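PDB 1VMB: small ribosomal subunit protein bS6 from Thermotoga maritima, which probably binds 16S ribosomal RNA together with bS18, as a structural component of the small ribosomal subunit. Local coordinates for residues E37-V40 with E41-K44. Sequence-based numbering, arbitrary orientation. Where two conformers were deposited one is given.
Sequences ENLV and ERVK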
# COMPACT_ATOMS: atom_id res chain seq x y z
N GLU A 37 3.66 8.26 9.97
CA GLU A 37 3.83 9.03 8.74
C GLU A 37 5.16 8.70 8.03
O GLU A 37 5.22 8.50 6.80
CB GLU A 37 3.69 10.52 9.01
CG GLU A 37 2.29 10.96 9.44
CD GLU A 37 1.16 10.53 8.52
OE1 GLU A 37 1.37 10.23 7.31
OE2 GLU A 37 0.00 10.50 9.00
N ASN A 38 6.20 8.53 8.82
CA ASN A 38 7.49 8.08 8.26
C ASN A 38 7.39 6.73 7.58
O ASN A 38 8.03 6.54 6.54
CB ASN A 38 8.57 7.98 9.33
CG ASN A 38 8.94 9.29 9.94
OD1 ASN A 38 8.48 10.37 9.50
ND2 ASN A 38 9.74 9.24 11.03
N LEU A 39 6.64 5.78 8.15
CA LEU A 39 6.48 4.44 7.53
C LEU A 39 5.80 4.59 6.19
O LEU A 39 6.15 3.94 5.18
CB LEU A 39 5.68 3.49 8.42
CG LEU A 39 6.53 2.72 9.46
CD1 LEU A 39 5.61 2.18 10.57
CD2 LEU A 39 7.32 1.57 8.74
N VAL A 40 4.79 5.45 6.14
CA VAL A 40 4.15 5.75 4.84
C VAL A 40 5.17 6.22 3.80
O VAL A 40 5.15 5.73 2.64
CB VAL A 40 3.00 6.74 5.00
CG1 VAL A 40 2.44 7.09 3.58
CG2 VAL A 40 1.88 6.11 5.86
N GLU A 41 6.03 7.12 4.20
CA GLU A 41 7.08 7.68 3.33
C GLU A 41 8.04 6.56 2.90
O GLU A 41 8.47 6.54 1.73
CB GLU A 41 7.73 8.84 4.00
CG GLU A 41 6.83 10.06 4.22
CD GLU A 41 6.20 10.58 2.93
OE1 GLU A 41 6.90 10.65 1.89
OE2 GLU A 41 4.98 10.89 2.94
N ARG A 42 8.31 5.60 3.78
CA ARG A 42 9.22 4.52 3.43
C ARG A 42 8.57 3.63 2.39
O ARG A 42 9.22 3.24 1.41
CB ARG A 42 9.59 3.69 4.64
CG ARG A 42 10.44 4.44 5.60
CD ARG A 42 10.88 3.52 6.73
NE ARG A 42 11.74 4.19 7.70
CZ ARG A 42 11.26 4.65 8.84
NH1 ARG A 42 9.94 4.53 9.11
NH2 ARG A 42 12.04 5.22 9.71
N VAL A 43 7.27 3.34 2.57
CA VAL A 43 6.57 2.54 1.55
C VAL A 43 6.61 3.23 0.19
O VAL A 43 6.87 2.57 -0.83
CB VAL A 43 5.13 2.13 2.01
CG1 VAL A 43 4.41 1.45 0.91
CG2 VAL A 43 5.16 1.20 3.25
N LYS A 44 6.32 4.53 0.14
CA LYS A 44 6.37 5.28 -1.11
C LYS A 44 7.73 5.10 -1.75
O LYS A 44 7.81 4.88 -2.94
CB LYS A 44 6.10 6.76 -0.91
CG LYS A 44 4.64 6.99 -0.58
CD LYS A 44 4.41 8.29 0.17
CE LYS A 44 4.77 9.47 -0.64
NZ LYS A 44 4.39 10.84 -0.05
O HOH W 1 3.51 10.26 5.16
O HOH W 2 10.67 6.65 12.00
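Arg42 lays its side chain back along helix 33-51, against Asn38 and Leu39, one turn earlier. Its chain runs extended from CG to NE, with chi2 at -175° and chi3 at 179°, which carries the guanidinium past the Asn38 carbonyl until NH1 lies 3.7 Å from CB of Asn38 and 3.9 Å from CG of Leu39. The Arg42 and Leu39 side chains cross obliquely. A water ties off the far end: it accepts from Arg42 NH2 at 3.0 Å, in the plane of the guanidinium and at its edge, and from Asn38 ND2 at 2.9 Å, so the two polar ends are bridged without touching each other.

Another side of the helix carries the acidic pair and the lysine. Glu41 lays its CG against the Glu37 carbonyl oxygen, and the bend at chi2 (-56°) sends the carboxylate on to Lys44; a second water links Glu41 OE2 (2.7 Å) and the Glu37 carbonyl oxygen. Lys44 NZ meets the same OE2 at 3.0 Å in a salt bridge, on the syn side and slightly out of the carboxylate plane, with a weak bond to OE1. To get there the lysine bends at chi3, and its CD passes 4.1 Å from Val40 CG1. A methionine in place of Lys44 would probably leave the Glu41 carboxylate without its positive mate and freer to turn.

Underneath, i-to-i+4 backbone bonds run unbroken from Glu37-Glu41 to Val40-Lys44. Glu37 turns its own carboxylate to Arg60 on strand 54-66. Leu39, Val40 and Val43 form the buried side of this amphipathic helix: Val40 packs on Phe25 and Thr79 of the antiparallel sheet, while Val43 sits between that sheet, at Phe25 and Ile81, and helix 91-98, at Leu93, Phe96 and Tyr97. Both helices thus share one sheet face, as in the ferredoxin-like fold of S6.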